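Side-chain contacts in transcription regulator (Haloarcula marismortui ATCC 43049, PDB 3CRJ), which probably binds cis-regulatory DNA as a dimeric TetR-family transcription factor, acting as a repressor through a helix-turn-helix motif: residues 57-62 with 118-123; 61-66 with 124-129; 22-27 with 70-75. All blocks are in the same frame, centred on the assembly; numbering follows the deposited sequence.

How the contacts relate
All three contacts use helix 58-78, the long connector of the TetR fold between the DNA-binding head and the C-terminal helical body. Contacts 1 and 2 lie side by side, their centres about 7 Å apart; both pair this helix with helix 121-148, and they share Leu61 and Leu62. Contact 3, about 11 Å from contact 2 and 16 Å from contact 1, centre to centre, joins it to helix 12-30. Along the chain the order is 22-27, 57-66, 70-75, 118-129, so its segments alternate with the others. Contact 3 is slight; packing of Leu61, Leu62 and Phe65 on Thr23 and Leu27 ties the connector to the head, consistent with coupling to the body.

Contact 1 (57-62 with 118-123); sequences TKDDLL and PYKEAF
Both Asp59 and Phe123 set CG beside the backbone N and anti to the carbonyl carbon (chi1 -77° and -72°), while Lys120 bends at chi2, and these torsions bring a carboxylate, an ammonium and a ring together. The site belongs to the TetR fold: it lies where the start of helix 58-78, which follows the predicted helix-turn-helix, meets the start of helix 121-148 of the C-terminal body. Lys120 occupies the N-cap position of the latter helix. Its NZ makes a salt bridge to Asp59, at 3.1 Å from OD1, which it meets on the syn side and 15° out of the carboxylate plane. A weak bond of 3.3 Å joins Lys120 NZ to Asp59 OD2. The two side chains cross at about a right angle. Tyr32 closes the polar cluster, its OH hydrogen-bonding Lys120 NZ and, weakly, Asp59 OD2. Next to the salt bridge, the aliphatic part of Lys120 lies over one face of the Phe123 ring, with CD 4.1 Å above the plane near the rim. The ring's outer end abuts helix 58-78: Asp59 O sits at the edge, 3.8 Å from CE1 of Phe123, and Leu62 CB approaches obliquely, 4.0 Å from Phe123 CZ.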
loop_
_atom_site.group_PDB
_atom_site.type_symbol
_atom_site.label_atom_id
_atom_site.label_comp_id
_atom_site.label_asym_id
_atom_site.label_seq_id
_atom_site.Cartn_x
_atom_site.Cartn_y
_atom_site.Cartn_z
ATOM N N THR A 57 -13.522 -11.761 -20.334
ATOM C CA THR A 57 -12.145 -11.409 -20.101
ATOM C C THR A 57 -11.747 -11.793 -18.708
ATOM O O THR A 57 -12.590 -11.850 -17.803
ATOM C CB THR A 57 -11.988 -9.911 -20.227
ATOM O OG1 THR A 57 -12.459 -9.524 -21.517
ATOM C CG2 THR A 57 -10.525 -9.488 -20.084
ATOM N N LYS A 58 -10.456 -12.090 -18.554
ATOM C CA LYS A 58 -9.774 -12.082 -17.261
ATOM C C LYS A 58 -10.212 -10.849 -16.458
ATOM O O LYS A 58 -10.638 -10.984 -15.313
ATOM C CB LYS A 58 -8.250 -12.075 -17.476
ATOM C CG LYS A 58 -7.390 -12.249 -16.224
ATOM C CD LYS A 58 -5.938 -12.346 -16.613
ATOM C CE LYS A 58 -5.004 -11.899 -15.498
ATOM N NZ LYS A 58 -3.689 -11.378 -16.015
ATOM N N ASP A 59 -10.140 -9.671 -17.073
ATOM C CA ASP A 59 -10.482 -8.412 -16.409
ATOM C C ASP A 59 -11.944 -8.283 -15.988
ATOM O O ASP A 59 -12.227 -7.793 -14.892
ATOM C CB ASP A 59 -10.070 -7.205 -17.260
ATOM C CG ASP A 59 -8.578 -6.928 -17.197
ATOM O OD1 ASP A 59 -8.147 -5.937 -17.842
ATOM O OD2 ASP A 59 -7.840 -7.685 -16.498
ATOM N N ASP A 60 -12.872 -8.701 -16.839
ATOM C CA ASP A 60 -14.271 -8.696 -16.438
ATOM C C ASP A 60 -14.436 -9.580 -15.215
ATOM O O ASP A 60 -15.111 -9.228 -14.249
ATOM C CB ASP A 60 -15.153 -9.251 -17.553
ATOM C CG ASP A 60 -15.224 -8.340 -18.759
ATOM O OD1 ASP A 60 -14.238 -7.610 -19.011
ATOM O OD2 ASP A 60 -16.265 -8.380 -19.463
ATOM N N LEU A 61 -13.783 -10.738 -15.276
ATOM C CA LEU A 61 -13.919 -11.767 -14.270
ATOM C C LEU A 61 -13.401 -11.277 -12.928
ATOM O O LEU A 61 -14.024 -11.517 -11.900
ATOM C CB LEU A 61 -13.186 -13.022 -14.723
ATOM C CG LEU A 61 -13.481 -14.280 -13.915
ATOM C CD1 LEU A 61 -13.343 -15.478 -14.807
ATOM C CD2 LEU A 61 -12.565 -14.392 -12.699
ATOM N N LEU A 62 -12.281 -10.570 -12.943
ATOM C CA LEU A 62 -11.695 -10.073 -11.711
ATOM C C LEU A 62 -12.399 -8.834 -11.162
ATOM O O LEU A 62 -12.331 -8.548 -9.968
ATOM C CB LEU A 62 -10.206 -9.823 -11.906
ATOM C CG LEU A 62 -9.333 -11.065 -12.114
ATOM C CD1 LEU A 62 -7.915 -10.643 -12.433
ATOM C CD2 LEU A 62 -9.356 -11.994 -10.880
ATOM N N PRO A 118 -4.496 2.452 -11.783
ATOM C CA PRO A 118 -4.390 3.599 -12.694
ATOM C C PRO A 118 -4.449 3.252 -14.191
ATOM O O PRO A 118 -4.450 4.164 -15.031
ATOM C CB PRO A 118 -3.022 4.211 -12.348
ATOM C CG PRO A 118 -2.560 3.550 -11.128
ATOM C CD PRO A 118 -3.221 2.209 -11.084
ATOM N N TYR A 119 -4.498 1.970 -14.537
ATOM C CA TYR A 119 -4.560 1.597 -15.948
ATOM C C TYR A 119 -5.887 0.971 -16.298
ATOM O O TYR A 119 -6.149 0.693 -17.464
ATOM C CB TYR A 119 -3.432 0.633 -16.341
ATOM C CG TYR A 119 -2.036 1.124 -16.057
ATOM C CD1 TYR A 119 -1.056 0.253 -15.577
ATOM C CD2 TYR A 119 -1.685 2.453 -16.264
ATOM C CE1 TYR A 119 0.248 0.703 -15.308
ATOM C CE2 TYR A 119 -0.391 2.912 -15.997
ATOM C CZ TYR A 119 0.572 2.035 -15.517
ATOM O OH TYR A 119 1.850 2.504 -15.258
ATOM N N LYS A 120 -6.713 0.735 -15.286
ATOM C CA LYS A 120 -7.947 -0.022 -15.449
ATOM C C LYS A 120 -9.019 0.581 -14.559
ATOM O O LYS A 120 -8.961 0.478 -13.326
ATOM C CB LYS A 120 -7.736 -1.498 -15.087
ATOM C CG LYS A 120 -6.333 -2.047 -15.386
ATOM C CD LYS A 120 -6.422 -3.512 -15.787
ATOM C CE LYS A 120 -5.095 -4.109 -16.221
ATOM N NZ LYS A 120 -5.325 -5.541 -16.564
ATOM N N GLU A 121 -9.990 1.225 -15.191
ATOM C CA GLU A 121 -11.136 1.796 -14.498
ATOM C C GLU A 121 -11.933 0.793 -13.670
ATOM O O GLU A 121 -12.301 1.087 -12.529
ATOM C CB GLU A 121 -12.070 2.438 -15.503
ATOM C CG GLU A 121 -12.013 3.929 -15.529
ATOM C CD GLU A 121 -13.108 4.477 -16.403
ATOM O OE1 GLU A 121 -14.201 4.767 -15.865
ATOM O OE2 GLU A 121 -12.892 4.571 -17.632
ATOM N N ALA A 122 -12.201 -0.381 -14.240
ATOM C CA ALA A 122 -13.019 -1.376 -13.568
ATOM C C ALA A 122 -12.432 -1.746 -12.216
ATOM O O ALA A 122 -13.187 -1.957 -11.260
ATOM C CB ALA A 122 -13.188 -2.597 -14.429
ATOM N N PHE A 123 -11.098 -1.804 -12.128
ATOM C CA PHE A 123 -10.429 -2.100 -10.862
ATOM C C PHE A 123 -10.467 -0.875 -9.946
ATOM O O PHE A 123 -10.798 -0.966 -8.749
ATOM C CB PHE A 123 -8.956 -2.527 -11.083
ATOM C CG PHE A 123 -8.763 -3.913 -11.701
ATOM C CD1 PHE A 123 -9.839 -4.667 -12.191
ATOM C CD2 PHE A 123 -7.475 -4.442 -11.821
ATOM C CE1 PHE A 123 -9.631 -5.926 -12.776
ATOM C CE2 PHE A 123 -7.258 -5.706 -12.396
ATOM C CZ PHE A 123 -8.341 -6.440 -12.876
#

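Contact 2 (61-66 with 124-129); sequences LLAAFL and SDRFRQ
Arg126 is the first residue of 124-129 to touch segment 61-66, meeting both Ala63 and Leu66. The CA atoms of Leu66 and Arg126 are 6.6 Å apart, and the side chains are in contact from their first carbons onward: Leu66 CB lies 3.7 Å from Arg126 CG, and Leu66 CD1 is 3.9 Å from Arg126 CB. The arginine chain then bends at chi2 (30°), which turns its end back along helix 58-78 to Ala63. There the Ala63 methyl covers one face of the guanidinium, offset toward the rim, with CB 3.4 Å from Arg126 NH2. The polar end is held from beyond the two segments: NE forms a salt bridge with Asp67 OD2, and NH1 makes a weak hydrogen bond to Ala122 O, one turn earlier in its own helix. The salt bridge, together with the weak NH1 bond, probably limits rotation of the flat group.

The axes of segments 61-66 and 124-129 run nearly parallel, 3° apart, at a closest approach of 9.8 Å. In the TetR fold this is the seam along which the connecting helix 58-78 lies beside helix 121-148 of the C-terminal body. Across it Leu66 packs on the aliphatic part of Arg126 and on Phe127, while Ala63 meets the guanidinium face.

Phe127 follows, on the more buried side of the seam. With CG beside the backbone N, its ring reaches toward helix 58-78 and receives Leu66 CD1 over one face. This CH-pi contact measures 4.2 Å from CD1 to the centroid of the Phe127 ring, 20° off the normal, with the methyl displaced toward CZ. The other branch of Leu66 also touches the ring, CD2 lying 4.1 Å from Phe127 CE1. Met113 of helix 104-115 packs against both Leu66 and Phe127, and Met176 of the second subunit also reaches Phe127.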
loop_
_atom_site.group_PDB
_atom_site.type_symbol
_atom_site.label_atom_id
_atom_site.label_comp_id
_atom_site.label_asym_id
_atom_site.label_seq_id
_atom_site.Cartn_x
_atom_site.Cartn_y
_atom_site.Cartn_z
ATOM N N LEU A 61 -13.783 -10.738 -15.276
ATOM C CA LEU A 61 -13.919 -11.767 -14.270
ATOM C C LEU A 61 -13.401 -11.277 -12.928
ATOM O O LEU A 61 -14.024 -11.517 -11.900
ATOM C CB LEU A 61 -13.186 -13.022 -14.723
ATOM C CG LEU A 61 -13.481 -14.280 -13.915
ATOM C CD1 LEU A 61 -13.343 -15.478 -14.807
ATOM C CD2 LEU A 61 -12.565 -14.392 -12.699
ATOM N N LEU A 62 -12.281 -10.570 -12.943
ATOM C CA LEU A 62 -11.695 -10.073 -11.711
ATOM C C LEU A 62 -12.399 -8.834 -11.162
ATOM O O LEU A 62 -12.331 -8.548 -9.968
ATOM C CB LEU A 62 -10.206 -9.823 -11.906
ATOM C CG LEU A 62 -9.333 -11.065 -12.114
ATOM C CD1 LEU A 62 -7.915 -10.643 -12.433
ATOM C CD2 LEU A 62 -9.356 -11.994 -10.880
ATOM N N ALA A 63 -13.083 -8.083 -12.017
ATOM C CA ALA A 63 -13.888 -6.995 -11.488
ATOM C C ALA A 63 -14.977 -7.632 -10.642
ATOM O O ALA A 63 -15.187 -7.237 -9.491
ATOM C CB ALA A 63 -14.476 -6.146 -12.591
ATOM N N ALA A 64 -15.630 -8.648 -11.210
ATOM C CA ALA A 64 -16.621 -9.459 -10.484
ATOM C C ALA A 64 -16.044 -10.034 -9.174
ATOM O O ALA A 64 -16.695 -9.961 -8.129
ATOM C CB ALA A 64 -17.160 -10.559 -11.371
ATOM N N PHE A 65 -14.812 -10.557 -9.235
ATOM C CA PHE A 65 -14.155 -11.142 -8.072
ATOM C C PHE A 65 -13.905 -10.106 -6.983
ATOM O O PHE A 65 -14.031 -10.407 -5.794
ATOM C CB PHE A 65 -12.850 -11.857 -8.447
ATOM C CG PHE A 65 -12.195 -12.573 -7.287
ATOM C CD1 PHE A 65 -12.711 -13.781 -6.808
ATOM C CD2 PHE A 65 -11.077 -12.036 -6.657
ATOM C CE1 PHE A 65 -12.114 -14.439 -5.724
ATOM C CE2 PHE A 65 -10.472 -12.692 -5.565
ATOM C CZ PHE A 65 -10.999 -13.891 -5.101
ATOM N N LEU A 66 -13.554 -8.884 -7.368
ATOM C CA LEU A 66 -13.505 -7.830 -6.374
ATOM C C LEU A 66 -14.892 -7.627 -5.729
ATOM O O LEU A 66 -15.019 -7.667 -4.494
ATOM C CB LEU A 66 -12.915 -6.549 -6.957
ATOM C CG LEU A 66 -11.400 -6.678 -7.224
ATOM C CD1 LEU A 66 -10.848 -5.475 -7.973
ATOM C CD2 LEU A 66 -10.628 -6.901 -5.958
ATOM N N SER A 124 -10.107 0.272 -10.514
ATOM C CA SER A 124 -10.104 1.533 -9.788
ATOM C C SER A 124 -11.469 1.821 -9.172
ATOM O O SER A 124 -11.559 2.037 -7.956
ATOM C CB SER A 124 -9.691 2.677 -10.700
ATOM O OG SER A 124 -9.525 3.852 -9.934
ATOM N N ASP A 125 -12.520 1.810 -9.993
ATOM C CA ASP A 125 -13.893 1.930 -9.480
ATOM C C ASP A 125 -14.154 1.021 -8.276
ATOM O O ASP A 125 -14.804 1.431 -7.306
ATOM C CB ASP A 125 -14.923 1.587 -10.563
ATOM C CG ASP A 125 -14.937 2.582 -11.705
ATOM O OD1 ASP A 125 -14.438 3.707 -11.522
ATOM O OD2 ASP A 125 -15.451 2.238 -12.798
ATOM N N ARG A 126 -13.629 -0.206 -8.363
ATOM C CA ARG A 126 -13.938 -1.312 -7.461
ATOM C C ARG A 126 -13.252 -1.154 -6.127
ATOM O O ARG A 126 -13.827 -1.481 -5.081
ATOM C CB ARG A 126 -13.462 -2.619 -8.086
ATOM C CG ARG A 126 -14.517 -3.599 -8.555
ATOM C CD ARG A 126 -15.760 -2.929 -8.979
ATOM N NE ARG A 126 -16.510 -3.754 -9.915
ATOM C CZ ARG A 126 -16.563 -3.526 -11.227
ATOM N NH1 ARG A 126 -15.894 -2.509 -11.754
ATOM N NH2 ARG A 126 -17.296 -4.305 -12.010
ATOM N N PHE A 127 -12.005 -0.695 -6.179
ATOM C CA PHE A 127 -11.208 -0.456 -4.993
ATOM C C PHE A 127 -11.662 0.800 -4.273
ATOM O O PHE A 127 -11.494 0.912 -3.059
ATOM C CB PHE A 127 -9.739 -0.269 -5.372
ATOM C CG PHE A 127 -9.003 -1.548 -5.690
ATOM C CD1 PHE A 127 -8.880 -2.558 -4.743
ATOM C CD2 PHE A 127 -8.377 -1.710 -6.928
ATOM C CE1 PHE A 127 -8.201 -3.732 -5.046
ATOM C CE2 PHE A 127 -7.679 -2.889 -7.237
ATOM C CZ PHE A 127 -7.593 -3.896 -6.297
ATOM N N ARG A 128 -12.191 1.774 -5.014
ATOM C CA ARG A 128 -12.736 2.981 -4.388
ATOM C C ARG A 128 -14.033 2.607 -3.655
ATOM O O ARG A 128 -14.333 3.080 -2.555
ATOM C CB ARG A 128 -12.974 4.067 -5.432
ATOM C CG ARG A 128 -13.684 5.307 -4.876
ATOM C CD ARG A 128 -13.838 6.418 -5.922
ATOM N NE ARG A 128 -12.611 7.200 -6.143
ATOM C CZ ARG A 128 -11.725 6.959 -7.111
ATOM N NH1 ARG A 128 -10.659 7.740 -7.242
ATOM N NH2 ARG A 128 -11.903 5.944 -7.955
ATOM N N GLN A 129 -14.766 1.704 -4.275
ATOM C CA GLN A 129 -16.013 1.227 -3.721
ATOM C C GLN A 129 -15.768 0.593 -2.351
ATOM O O GLN A 129 -16.447 0.914 -1.372
ATOM C CB GLN A 129 -16.637 0.216 -4.685
ATOM C CG GLN A 129 -18.139 0.268 -4.741
ATOM C CD GLN A 129 -18.716 -0.628 -5.825
ATOM O OE1 GLN A 129 -18.102 -0.859 -6.878
ATOM N NE2 GLN A 129 -19.911 -1.128 -5.573
#

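Contact 3 (22-27 with 70-75)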
loop_
_atom_site.group_PDB
_atom_site.type_symbol
_atom_site.label_atom_id
_atom_site.label_comp_id
_atom_site.label_asym_id
_atom_site.label_seq_id
_atom_site.Cartn_x
_atom_site.Cartn_y
_atom_site.Cartn_z
ATOM N N ALA A 22 -13.357 -20.832 -7.647
ATOM C CA ALA A 22 -12.259 -21.253 -8.508
ATOM C C ALA A 22 -11.265 -20.113 -8.632
ATOM O O ALA A 22 -10.054 -20.321 -8.482
ATOM C CB ALA A 22 -12.765 -21.648 -9.874
ATOM N N THR A 23 -11.787 -18.909 -8.888
ATOM C CA THR A 23 -10.971 -17.706 -9.035
ATOM C C THR A 23 -10.088 -17.495 -7.817
ATOM O O THR A 23 -8.852 -17.464 -7.939
ATOM C CB THR A 23 -11.840 -16.491 -9.278
ATOM O OG1 THR A 23 -12.847 -16.850 -10.217
ATOM C CG2 THR A 23 -11.015 -15.348 -9.851
ATOM N N TYR A 24 -10.713 -17.395 -6.648
ATOM C CA TYR A 24 -9.965 -17.346 -5.421
ATOM C C TYR A 24 -8.829 -18.369 -5.458
ATOM O O TYR A 24 -7.673 -17.990 -5.280
ATOM C CB TYR A 24 -10.858 -17.596 -4.223
ATOM C CG TYR A 24 -10.094 -17.729 -2.939
ATOM C CD1 TYR A 24 -9.957 -16.652 -2.075
ATOM C CD2 TYR A 24 -9.518 -18.942 -2.575
ATOM C CE1 TYR A 24 -9.248 -16.778 -0.865
ATOM C CE2 TYR A 24 -8.803 -19.088 -1.378
ATOM C CZ TYR A 24 -8.667 -18.003 -0.535
ATOM O OH TYR A 24 -7.962 -18.151 0.637
ATOM N N ARG A 25 -9.146 -19.646 -5.710
ATOM C CA ARG A 25 -8.137 -20.715 -5.630
ATOM C C ARG A 25 -7.017 -20.515 -6.633
ATOM O O ARG A 25 -5.855 -20.767 -6.326
ATOM C CB ARG A 25 -8.746 -22.108 -5.792
ATOM C CG ARG A 25 -9.468 -22.635 -4.550
ATOM C CD ARG A 25 -9.747 -24.122 -4.682
ATOM N NE ARG A 25 -10.615 -24.465 -5.819
ATOM C CZ ARG A 25 -11.939 -24.294 -5.850
ATOM N NH1 ARG A 25 -12.584 -23.786 -4.807
ATOM N NH2 ARG A 25 -12.626 -24.634 -6.930
ATOM N N ALA A 26 -7.365 -20.022 -7.809
ATOM C CA ALA A 26 -6.428 -19.918 -8.913
ATOM C C ALA A 26 -5.499 -18.716 -8.707
ATOM O O ALA A 26 -4.258 -18.824 -8.891
ATOM C CB ALA A 26 -7.182 -19.808 -10.216
ATOM N N LEU A 27 -6.099 -17.599 -8.282
ATOM C CA LEU A 27 -5.344 -16.440 -7.782
ATOM C C LEU A 27 -4.407 -16.795 -6.625
ATOM O O LEU A 27 -3.261 -16.371 -6.642
ATOM C CB LEU A 27 -6.274 -15.330 -7.325
ATOM C CG LEU A 27 -6.651 -14.206 -8.264
ATOM C CD1 LEU A 27 -7.337 -13.174 -7.426
ATOM C CD2 LEU A 27 -5.454 -13.591 -8.962
ATOM N N LEU A 70 -15.951 -7.932 -1.706
ATOM C CA LEU A 70 -16.623 -6.894 -0.948
ATOM C C LEU A 70 -17.893 -7.437 -0.280
ATOM O O LEU A 70 -18.172 -7.101 0.862
ATOM C CB LEU A 70 -16.918 -5.659 -1.820
ATOM C CG LEU A 70 -17.537 -4.432 -1.133
ATOM C CD1 LEU A 70 -16.608 -3.954 -0.028
ATOM C CD2 LEU A 70 -17.868 -3.298 -2.117
ATOM N N GLU A 71 -18.643 -8.277 -0.990
ATOM C CA GLU A 71 -19.896 -8.846 -0.453
ATOM C C GLU A 71 -19.609 -9.752 0.737
ATOM O O GLU A 71 -20.310 -9.714 1.755
ATOM C CB GLU A 71 -20.659 -9.657 -1.510
ATOM C CG GLU A 71 -21.272 -8.880 -2.646
ATOM C CD GLU A 71 -21.938 -9.802 -3.669
ATOM O OE1 GLU A 71 -21.351 -10.016 -4.759
ATOM O OE2 GLU A 71 -23.046 -10.336 -3.384
ATOM N N ARG A 72 -18.591 -10.593 0.575
ATOM C CA ARG A 72 -18.096 -11.452 1.643
ATOM C C ARG A 72 -17.767 -10.587 2.872
ATOM O O ARG A 72 -18.120 -10.929 4.007
ATOM C CB ARG A 72 -16.851 -12.221 1.174
ATOM C CG ARG A 72 -17.025 -13.693 0.783
ATOM C CD ARG A 72 -15.859 -14.456 1.465
ATOM N NE ARG A 72 -15.387 -15.677 0.797
ATOM C CZ ARG A 72 -14.132 -16.132 0.891
ATOM N NH1 ARG A 72 -13.239 -15.452 1.610
ATOM N NH2 ARG A 72 -13.754 -17.245 0.258
ATOM N N PHE A 73 -17.106 -9.458 2.636
ATOM C CA PHE A 73 -16.734 -8.566 3.729
ATOM C C PHE A 73 -17.982 -7.928 4.350
ATOM O O PHE A 73 -18.148 -7.939 5.575
ATOM C CB PHE A 73 -15.753 -7.497 3.260
ATOM C CG PHE A 73 -15.414 -6.500 4.317
ATOM C CD1 PHE A 73 -14.540 -6.823 5.339
ATOM C CD2 PHE A 73 -15.960 -5.229 4.293
ATOM C CE1 PHE A 73 -14.217 -5.901 6.326
ATOM C CE2 PHE A 73 -15.643 -4.299 5.281
ATOM C CZ PHE A 73 -14.772 -4.643 6.299
ATOM N N VAL A 74 -18.857 -7.405 3.487
ATOM C CA VAL A 74 -20.134 -6.820 3.891
ATOM C C VAL A 74 -20.959 -7.788 4.755
ATOM O O VAL A 74 -21.477 -7.399 5.804
ATOM C CB VAL A 74 -20.927 -6.304 2.651
ATOM C CG1 VAL A 74 -22.439 -6.168 2.931
ATOM C CG2 VAL A 74 -20.340 -4.981 2.152
ATOM N N ASP A 75 -21.044 -9.044 4.317
ATOM C CA ASP A 75 -21.711 -10.107 5.069
ATOM C C ASP A 75 -21.226 -10.198 6.501
ATOM O O ASP A 75 -22.030 -10.146 7.437
ATOM C CB ASP A 75 -21.487 -11.461 4.398
ATOM C CG ASP A 75 -22.532 -11.780 3.349
ATOM O OD1 ASP A 75 -23.473 -10.965 3.163
ATOM O OD2 ASP A 75 -22.399 -12.850 2.711
#
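The Tyr24 ring and the Arg72 guanidinium meet obliquely. Their nearest atoms are Tyr24 CD1 and Arg72 NH2, 4.5 Å apart. At that separation the geometry supports no more than a loose van der Waals contact. Within segment 22-27, the Arg25 guanidinium has Ala22 CA over one face, and its NE forms a salt bridge with Glu43 of helix 37-44.

The backbones stay well apart, with 12.3 Å between the CA atoms of Tyr24 and Arg72, and the long arginine chain spans most of this gap. Tyr24 points its ring out from helix 12-30 by placing CG opposite the backbone N (chi1 173°). The two segments bury just 54 Å² between them, with Arg72 on the surface and its NE weakly hydrogen-bonded to Tyr68 OH one turn earlier. Tyr24 also packs against Phe65 and against Leu106 of helix 104-115. Nearer the start of helix 58-78, Thr23 packs on Leu61 and Phe65, and Tyr24 and Leu27 on Phe65, whereas within residues 70-75 Arg72 alone reaches across to 22-27. The touch thus lies at the margin of the TetR-fold junction between the first helix of the DNA-binding head and the connecting helix.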